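PDB 4WQK: 2''-aminoglycoside nucleotidyltransferase from Klebsiella pneumoniae, which catalyses magnesium-dependent transfer of a nucleotide to the 2''-hydroxyl of kanamycin, gentamicin, tobramycin and related aminoglycosides, making bacteria resistant to them. Local coordinates for residues E99-A111 and R122-Y135. Residues are numbered along the deposited sequence; the frame is centred on the assembly and turned at random. Where two conformers were deposited one is given.
Sequences EIAEAPQGSCPEA and RCNSWEAIIWDYFY
P104 lies over one face of the W131 indole, its CD 3.6 Å from the centroid of the five-membered ring, and A103 CA makes a second CH-pi contact with the same ring. In W131, chi1 (-166°) carries the ring out toward the loop and chi2 (-104°) turns it so that one face lies against P104 CD, while L168 of helix 162-176 touches both P104 and W131. Beyond the indole, Y135 brings its OH within 3.6 Å of E102 CB; E102 OE2 and Y135 OH both hydrogen-bond to Y176 OH, and water 1 joins Y135 OH to A101 O.

Where the helix begins, polar groups take over. S107 O accepts two hydrogen bonds from opposite faces of its carbonyl plane: N124 ND2 at 2.9 Å, nearly straight and with the oxygen in the amide plane, and the S125 backbone N at 3.2 Å. The other end of the N124 amide is bound by T49, so the flip of the group is fixed; the I100 side chain crosses that of N124 at about a right angle, CD1 3.8 Å from N124 ND2. S125 turns its OG back to cap A128 N, and A128 CB meets S107 CB at 3.8 Å. On the loop side, E99 OE1 accepts from both the backbone N and OG of S107, from the same face of its carboxylate plane. At the far end, the extended arm of R122 carries NE to E110 O (2.8 Å), and water 3 links NH2 with E110 OE1.

The contact thus illustrates a loop fastened by one carbonyl of buried S107, gripped by the residues leading into the helix, and by CH-pi contacts with W131 further along it. This is consistent with a defined path for the I100-A103 turn, which carries kanamycin-binding A101.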
ATOM      1  N   GLU A  99      -2.425  -0.260  12.292  1.00 15.92           N
ATOM      2  CA  GLU A  99      -1.005  -0.408  11.989  1.00 15.89           C
ATOM      3  C   GLU A  99      -0.741  -1.713  11.273  1.00 15.52           C
ATOM      4  O   GLU A  99      -1.236  -2.756  11.651  1.00 16.95           O
ATOM      5  CB  GLU A  99      -0.112  -0.363  13.249  1.00 17.08           C
ATOM      6  CG  GLU A  99      -0.113   0.989  13.971  1.00 17.21           C
ATOM      7  CD  GLU A  99       0.612   2.102  13.198  1.00 16.26           C
ATOM      8  OE1 GLU A  99       1.378   1.799  12.248  1.00 16.47           O
ATOM      9  OE2 GLU A  99       0.477   3.290  13.620  1.00 17.93           O
ATOM     10  N   ILE A 100       0.101  -1.628  10.262  1.00 14.53           N
ATOM     11  CA  ILE A 100       0.649  -2.828   9.618  1.00 15.14           C
ATOM     12  C   ILE A 100       1.599  -3.479  10.610  1.00 18.17           C
ATOM     13  O   ILE A 100       2.404  -2.790  11.210  1.00 18.66           O
ATOM     14  CB  ILE A 100       1.365  -2.428   8.303  1.00 16.54           C
ATOM     15  CG1 ILE A 100       0.352  -1.877   7.311  1.00 18.65           C
ATOM     16  CG2 ILE A 100       2.073  -3.627   7.686  1.00 19.60           C
ATOM     17  CD1 ILE A 100       1.011  -1.230   6.099  1.00 20.22           C
ATOM     18  N   ALA A 101       1.485  -4.799  10.774  1.00 17.28           N
ATOM     19  CA  ALA A 101       2.372  -5.553  11.700  1.00 20.01           C
ATOM     20  C   ALA A 101       3.810  -5.313  11.342  1.00 19.55           C
ATOM     21  O   ALA A 101       4.183  -5.396  10.169  1.00 21.67           O
ATOM     22  CB  ALA A 101       2.072  -7.040  11.667  1.00 23.27           C
ATOM     23  N   GLU A 102       4.576  -4.994  12.376  1.00 24.15           N
ATOM     24  CA  GLU A 102       6.037  -4.834  12.298  1.00 20.62           C
ATOM     25  C   GLU A 102       6.471  -3.538  11.571  1.00 20.73           C
ATOM     26  O   GLU A 102       7.671  -3.262  11.471  1.00 20.64           O
ATOM     27  CB  GLU A 102       6.689  -6.066  11.613  1.00 24.71           C
ATOM     28  CG  GLU A 102       6.319  -7.436  12.237  1.00 27.14           C
ATOM     29  CD  GLU A 102       7.059  -8.608  11.571  1.00 39.40           C
ATOM     30  OE1 GLU A 102       6.400  -9.471  10.941  1.00 49.00           O
ATOM     31  OE2 GLU A 102       8.299  -8.657  11.665  1.00 33.24           O
ATOM     32  N   ALA A 103       5.526  -2.723  11.104  1.00 18.06           N
ATOM     33  CA  ALA A 103       5.874  -1.485  10.393  1.00 19.28           C
ATOM     34  C   ALA A 103       6.121  -0.333  11.373  1.00 17.88           C
ATOM     35  O   ALA A 103       5.707  -0.397  12.546  1.00 19.42           O
ATOM     36  CB  ALA A 103       4.750  -1.119   9.422  1.00 18.80           C
ATOM     37  N   PRO A 104       6.789   0.728  10.925  1.00 17.02           N
ATOM     38  CA  PRO A 104       6.956   1.907  11.778  1.00 18.80           C
ATOM     39  C   PRO A 104       5.606   2.516  12.153  1.00 17.52           C
ATOM     40  O   PRO A 104       4.689   2.512  11.305  1.00 19.46           O
ATOM     41  CB  PRO A 104       7.795   2.868  10.925  1.00 19.35           C
ATOM     42  CG  PRO A 104       8.486   1.980   9.944  1.00 20.76           C
ATOM     43  CD  PRO A 104       7.497   0.891   9.635  1.00 18.91           C
ATOM     44  N   GLN A 105       5.496   3.053  13.368  1.00 16.52           N
ATOM     45  CA  GLN A 105       4.232   3.687  13.804  1.00 17.34           C
ATOM     46  C   GLN A 105       3.811   4.761  12.798  1.00 18.47           C
ATOM     47  O   GLN A 105       4.665   5.471  12.253  1.00 19.49           O
ATOM     48  CB  GLN A 105       4.395   4.319  15.181  1.00 19.80           C
ATOM     49  CG  GLN A 105       3.105   4.988  15.701  1.00 25.29           C
ATOM     50  CD  GLN A 105       3.189   5.540  17.128  1.00 38.59           C
ATOM     51  OE1 GLN A 105       4.273   5.729  17.690  1.00 36.49           O
ATOM     52  NE2 GLN A 105       2.029   5.815  17.706  1.00 42.22           N
ATOM     53  N   GLY A 106       2.507   4.894  12.569  1.00 14.93           N
ATOM     54  CA  GLY A 106       2.021   5.911  11.635  1.00 16.00           C
ATOM     55  C   GLY A 106       1.791   5.344  10.250  1.00 15.07           C
ATOM     56  O   GLY A 106       1.598   6.108   9.281  1.00 16.14           O
ATOM     57  N   SER A 107       1.799   4.020  10.107  1.00 14.24           N
ATOM     58  CA  SER A 107       1.719   3.406   8.791  1.00 14.08           C
ATOM     59  C   SER A 107       0.398   3.649   8.058  1.00 15.76           C
ATOM     60  O   SER A 107       0.374   3.601   6.836  1.00 14.40           O
ATOM     61  CB  SER A 107       1.987   1.876   8.879  1.00 14.87           C
ATOM     62  OG  SER A 107       1.041   1.213   9.705  1.00 14.46           O
ATOM     63  N   CYS A 108      -0.669   3.922   8.824  1.00 13.67           N
ATOM     64  CA  CYS A 108      -2.008   4.044   8.242  1.00 14.59           C
ATOM     65  C   CYS A 108      -2.629   5.336   8.743  1.00 15.02           C
ATOM     66  O   CYS A 108      -3.507   5.309   9.599  1.00 15.92           O
ATOM     67  CB  CYS A 108      -2.893   2.838   8.653  1.00 14.13           C
ATOM     68  SG  CYS A 108      -2.304   1.261   7.999  1.00 15.43           S
ATOM     69  N   PRO A 109      -2.185   6.486   8.239  1.00 14.76           N
ATOM     70  CA  PRO A 109      -2.666   7.770   8.810  1.00 14.98           C
ATOM     71  C   PRO A 109      -4.161   7.998   8.532  1.00 18.56           C
ATOM     72  O   PRO A 109      -4.661   7.631   7.445  1.00 18.16           O
ATOM     73  CB  PRO A 109      -1.820   8.838   8.080  1.00 17.86           C
ATOM     74  CG  PRO A 109      -1.142   8.126   6.948  1.00 20.94           C
ATOM     75  CD  PRO A 109      -1.137   6.652   7.215  1.00 15.73           C
ATOM     76  N   GLU A 110      -4.842   8.625   9.470  1.00 17.87           N
ATOM     77  CA  GLU A 110      -6.296   8.822   9.283  1.00 17.06           C
ATOM     78  C   GLU A 110      -6.624   9.828   8.191  1.00 17.99           C
ATOM     79  O   GLU A 110      -7.646   9.670   7.522  1.00 21.41           O
ATOM     80  CB  GLU A 110      -6.981   9.245  10.580  1.00 19.51           C
ATOM     81  CG  GLU A 110      -6.502  10.525  11.170  1.00 20.94           C
ATOM     82  CD  GLU A 110      -7.248  11.750  10.625  1.00 35.15           C
ATOM     83  OE1 GLU A 110      -8.350  11.590  10.056  1.00 32.89           O
ATOM     84  OE2 GLU A 110      -6.704  12.866  10.767  1.00 45.52           O
ATOM     85  N   ALA A 111      -5.798  10.850   8.016  1.00 18.21           N
ATOM     86  CA  ALA A 111      -6.138  11.838   6.982  1.00 20.92           C
ATOM     87  C   ALA A 111      -5.841  11.311   5.586  1.00 19.92           C
ATOM     88  O   ALA A 111      -4.959  10.474   5.399  1.00 22.02           O
ATOM     89  CB  ALA A 111      -5.391  13.135   7.226  1.00 28.75           C
ATOM     90  N   ARG A 122      -6.802   8.064   1.263  1.00 14.58           N
ATOM     91  CA  ARG A 122      -5.879   7.562   2.283  1.00 14.00           C
ATOM     92  C   ARG A 122      -4.788   6.718   1.623  1.00 14.08           C
ATOM     93  O   ARG A 122      -5.051   5.889   0.767  1.00 14.07           O
ATOM     94  CB  ARG A 122      -6.632   6.756   3.334  1.00 12.96           C
ATOM     95  CG  ARG A 122      -7.592   7.586   4.221  1.00 14.79           C
ATOM     96  CD  ARG A 122      -8.090   6.756   5.383  1.00 16.22           C
ATOM     97  NE  ARG A 122      -8.910   7.524   6.340  1.00 17.94           N
ATOM     98  CZ  ARG A 122     -10.239   7.503   6.358  1.00 21.37           C
ATOM     99  NH1 ARG A 122     -10.932   6.755   5.501  1.00 20.06           N
ATOM    100  NH2 ARG A 122     -10.888   8.206   7.297  1.00 23.38           N
ATOM    101  N   CYS A 123      -3.579   6.864   2.156  1.00 15.17           N
ATOM    102  CA  CYS A 123      -2.485   6.042   1.681  0.53 14.30           C
ATOM    103  C   CYS A 123      -1.498   5.811   2.788  1.00 14.37           C
ATOM    104  O   CYS A 123      -1.371   6.596   3.711  1.00 14.88           O
ATOM    105  CB  CYS A 123      -1.833   6.684   0.461  0.53 14.33           C
ATOM    106  SG  CYS A 123      -1.608   8.487   0.562  0.53 15.15           S
ATOM    107  N   ASN A 124      -0.806   4.668   2.680  1.00 13.04           N
ATOM    108  CA  ASN A 124       0.169   4.349   3.704  1.00 13.68           C
ATOM    109  C   ASN A 124       1.259   5.430   3.727  1.00 14.03           C
ATOM    110  O   ASN A 124       1.526   6.095   2.711  1.00 14.64           O
ATOM    111  CB  ASN A 124       0.772   2.968   3.441  1.00 15.39           C
ATOM    112  CG  ASN A 124      -0.234   1.878   3.674  1.00 16.75           C
ATOM    113  OD1 ASN A 124      -0.530   1.077   2.792  1.00 19.30           O
ATOM    114  ND2 ASN A 124      -0.800   1.855   4.881  1.00 16.00           N
ATOM    115  N   SER A 125       1.909   5.576   4.866  1.00 13.40           N
ATOM    116  CA  SER A 125       2.941   6.588   5.039  1.00 13.45           C
ATOM    117  C   SER A 125       4.191   6.302   4.196  1.00 14.29           C
ATOM    118  O   SER A 125       4.437   5.164   3.780  1.00 14.69           O
ATOM    119  CB  SER A 125       3.331   6.662   6.499  1.00 17.07           C
ATOM    120  OG  SER A 125       3.997   5.437   6.848  1.00 15.38           O
ATOM    121  N   TRP A 126       4.954   7.352   3.912  1.00 14.54           N
ATOM    122  CA  TRP A 126       6.237   7.146   3.244  1.00 15.15           C
ATOM    123  C   TRP A 126       7.086   6.154   4.016  1.00 14.93           C
ATOM    124  O   TRP A 126       7.748   5.308   3.381  1.00 15.43           O
ATOM    125  CB  TRP A 126       7.022   8.459   3.092  1.00 15.15           C
ATOM    126  CG  TRP A 126       6.500   9.422   2.077  1.00 16.74           C
ATOM    127  CD1 TRP A 126       6.080  10.705   2.312  1.00 20.36           C
ATOM    128  CD2 TRP A 126       6.438   9.228   0.662  1.00 14.81           C
ATOM    129  NE1 TRP A 126       5.735  11.304   1.122  1.00 21.03           N
ATOM    130  CE2 TRP A 126       5.944  10.411   0.097  1.00 16.05           C
ATOM    131  CE3 TRP A 126       6.738   8.162  -0.189  1.00 16.11           C
ATOM    132  CZ2 TRP A 126       5.752  10.558  -1.291  1.00 15.95           C
ATOM    133  CZ3 TRP A 126       6.555   8.310  -1.546  1.00 17.60           C
ATOM    134  CH2 TRP A 126       6.027   9.482  -2.083  1.00 18.05           C
ATOM    135  N   GLU A 127       7.108   6.233   5.344  1.00 15.66           N
ATOM    136  CA  GLU A 127       7.963   5.308   6.105  1.00 14.79           C
ATOM    137  C   GLU A 127       7.519   3.858   5.888  1.00 14.75           C
ATOM    138  O   GLU A 127       8.376   2.970   5.754  1.00 16.48           O
ATOM    139  CB  GLU A 127       7.916   5.687   7.594  1.00 15.46           C
ATOM    140  CG  GLU A 127       8.589   6.993   7.903  1.00 18.51           C
ATOM    141  CD  GLU A 127       7.677   8.255   7.700  1.00 24.53           C
ATOM    142  OE1 GLU A 127       6.547   8.248   7.101  1.00 27.89           O
ATOM    143  OE2 GLU A 127       8.126   9.327   8.158  1.00 30.36           O
ATOM    144  N   ALA A 128       6.207   3.608   5.860  1.00 14.20           N
ATOM    145  CA  ALA A 128       5.702   2.264   5.589  1.00 14.49           C
ATOM    146  C   ALA A 128       6.028   1.787   4.189  1.00 15.32           C
ATOM    147  O   ALA A 128       6.366   0.614   3.986  1.00 16.73           O
ATOM    148  CB  ALA A 128       4.167   2.204   5.831  1.00 16.40           C
ATOM    149  N   ILE A 129       5.900   2.692   3.224  1.00 14.68           N
ATOM    150  CA  ILE A 129       6.216   2.377   1.831  1.00 15.25           C
ATOM    151  C   ILE A 129       7.680   1.960   1.710  1.00 15.04           C
ATOM    152  O   ILE A 129       8.037   0.912   1.116  1.00 16.97           O
ATOM    153  CB  ILE A 129       5.899   3.587   0.935  1.00 14.92           C
ATOM    154  CG1 ILE A 129       4.396   3.820   0.902  1.00 16.93           C
ATOM    155  CG2 ILE A 129       6.475   3.428  -0.480  1.00 17.62           C
ATOM    156  CD1 ILE A 129       4.011   5.180   0.266  1.00 17.22           C
ATOM    157  N   ILE A 130       8.558   2.740   2.321  1.00 15.15           N
ATOM    158  CA  ILE A 130       9.993   2.488   2.222  1.00 15.88           C
ATOM    159  C   ILE A 130      10.384   1.231   3.029  1.00 15.43           C
ATOM    160  O   ILE A 130      11.205   0.426   2.574  1.00 16.04           O
ATOM    161  CB  ILE A 130      10.755   3.735   2.697  1.00 17.21           C
ATOM    162  CG1 ILE A 130      10.542   4.836   1.670  1.00 19.12           C
ATOM    163  CG2 ILE A 130      12.255   3.446   2.883  1.00 21.17           C
ATOM    164  CD1 ILE A 130      10.970   6.173   2.133  1.00 25.79           C
ATOM    165  N   TRP A 131       9.780   1.033   4.207  1.00 15.84           N
ATOM    166  CA  TRP A 131      10.014  -0.155   5.003  1.00 14.70           C
ATOM    167  C   TRP A 131       9.806  -1.446   4.192  1.00 16.65           C
ATOM    168  O   TRP A 131      10.580  -2.389   4.326  1.00 17.98           O
ATOM    169  CB  TRP A 131       9.068  -0.135   6.201  1.00 16.02           C
ATOM    170  CG  TRP A 131       9.333  -1.087   7.319  1.00 17.91           C
ATOM    171  CD1 TRP A 131       8.648  -2.255   7.588  1.00 18.76           C
ATOM    172  CD2 TRP A 131      10.280  -0.925   8.383  1.00 16.75           C
ATOM    173  NE1 TRP A 131       9.115  -2.817   8.751  1.00 19.20           N
ATOM    174  CE2 TRP A 131      10.141  -2.044   9.248  1.00 18.00           C
ATOM    175  CE3 TRP A 131      11.260   0.038   8.687  1.00 17.80           C
ATOM    176  CZ2 TRP A 131      10.913  -2.190  10.396  1.00 19.18           C
ATOM    177  CZ3 TRP A 131      12.021  -0.111   9.806  1.00 17.32           C
ATOM    178  CH2 TRP A 131      11.844  -1.220  10.673  1.00 18.65           C
ATOM    179  N   ASP A 132       8.758  -1.486   3.369  1.00 16.98           N
ATOM    180  CA  ASP A 132       8.520  -2.695   2.572  1.00 19.20           C
ATOM    181  C   ASP A 132       9.616  -2.958   1.573  1.00 19.97           C
ATOM    182  O   ASP A 132       9.902  -4.116   1.238  1.00 21.58           O
ATOM    183  CB  ASP A 132       7.183  -2.607   1.834  1.00 24.02           C
ATOM    184  CG  ASP A 132       6.122  -3.455   2.494  1.00 33.40           C
ATOM    185  OD1 ASP A 132       6.465  -4.206   3.437  1.00 32.20           O
ATOM    186  OD2 ASP A 132       4.946  -3.349   2.104  1.00 43.03           O
ATOM    187  N   TYR A 133      10.239  -1.908   1.032  1.00 19.52           N
ATOM    188  CA  TYR A 133      11.384  -2.132   0.170  1.00 20.42           C
ATOM    189  C   TYR A 133      12.558  -2.768   0.918  1.00 19.69           C
ATOM    190  O   TYR A 133      13.360  -3.474   0.335  1.00 21.97           O
ATOM    191  CB  TYR A 133      11.890  -0.840  -0.484  1.00 19.34           C
ATOM    192  CG  TYR A 133      11.020  -0.359  -1.613  1.00 18.16           C
ATOM    193  CD1 TYR A 133      11.135  -0.884  -2.888  1.00 21.13           C
ATOM    194  CD2 TYR A 133      10.085   0.642  -1.393  1.00 21.40           C
ATOM    195  CE1 TYR A 133      10.297  -0.417  -3.931  1.00 25.01           C
ATOM    196  CE2 TYR A 133       9.268   1.116  -2.409  1.00 25.87           C
ATOM    197  CZ  TYR A 133       9.377   0.582  -3.663  1.00 21.79           C
ATOM    198  OH  TYR A 133       8.533   1.080  -4.635  1.00 25.54           O
ATOM    199  N   PHE A 134      12.661  -2.528   2.223  1.00 20.76           N
ATOM    200  CA  PHE A 134      13.725  -3.150   2.980  1.00 20.86           C
ATOM    201  C   PHE A 134      13.541  -4.669   3.050  1.00 19.25           C
ATOM    202  O   PHE A 134      14.514  -5.426   2.933  1.00 23.19           O
ATOM    203  CB  PHE A 134      13.831  -2.556   4.398  1.00 20.92           C
ATOM    204  CG  PHE A 134      14.140  -1.071   4.417  1.00 18.01           C
ATOM    205  CD1 PHE A 134      14.791  -0.443   3.351  1.00 23.44           C
ATOM    206  CD2 PHE A 134      13.792  -0.319   5.535  1.00 18.35           C
ATOM    207  CE1 PHE A 134      15.073   0.939   3.405  1.00 22.53           C
ATOM    208  CE2 PHE A 134      14.076   1.061   5.587  1.00 19.65           C
ATOM    209  CZ  PHE A 134      14.732   1.664   4.532  1.00 18.66           C
ATOM    210  N   TYR A 135      12.293  -5.119   3.213  1.00 20.03           N
ATOM    211  CA  TYR A 135      12.058  -6.571   3.133  1.00 21.94           C
ATOM    212  C   TYR A 135      12.427  -7.121   1.761  1.00 20.62           C
ATOM    213  O   TYR A 135      13.027  -8.205   1.657  1.00 23.72           O
ATOM    214  CB  TYR A 135      10.606  -6.922   3.417  1.00 22.20           C
ATOM    215  CG  TYR A 135      10.114  -6.659   4.813  1.00 20.12           C
ATOM    216  CD1 TYR A 135      10.634  -7.363   5.903  1.00 21.55           C
ATOM    217  CD2 TYR A 135       9.127  -5.733   5.029  1.00 20.91           C
ATOM    218  CE1 TYR A 135      10.135  -7.121   7.203  1.00 19.58           C
ATOM    219  CE2 TYR A 135       8.622  -5.492   6.284  1.00 21.12           C
ATOM    220  CZ  TYR A 135       9.154  -6.164   7.374  1.00 20.51           C
ATOM    221  OH  TYR A 135       8.640  -5.913   8.651  1.00 23.63           O
TER
HETATM  222  O   HOH W   1       6.226  -4.540   8.638  1.00 31.70           O
HETATM  223  O   HOH W   2       4.932   5.140   9.423  1.00 22.56           O
HETATM  224  O   HOH W   3     -10.611   9.427   9.867  1.00 37.56           O
HETATM  225  O   HOH W   4      -3.370   8.958   4.066  1.00 23.26           O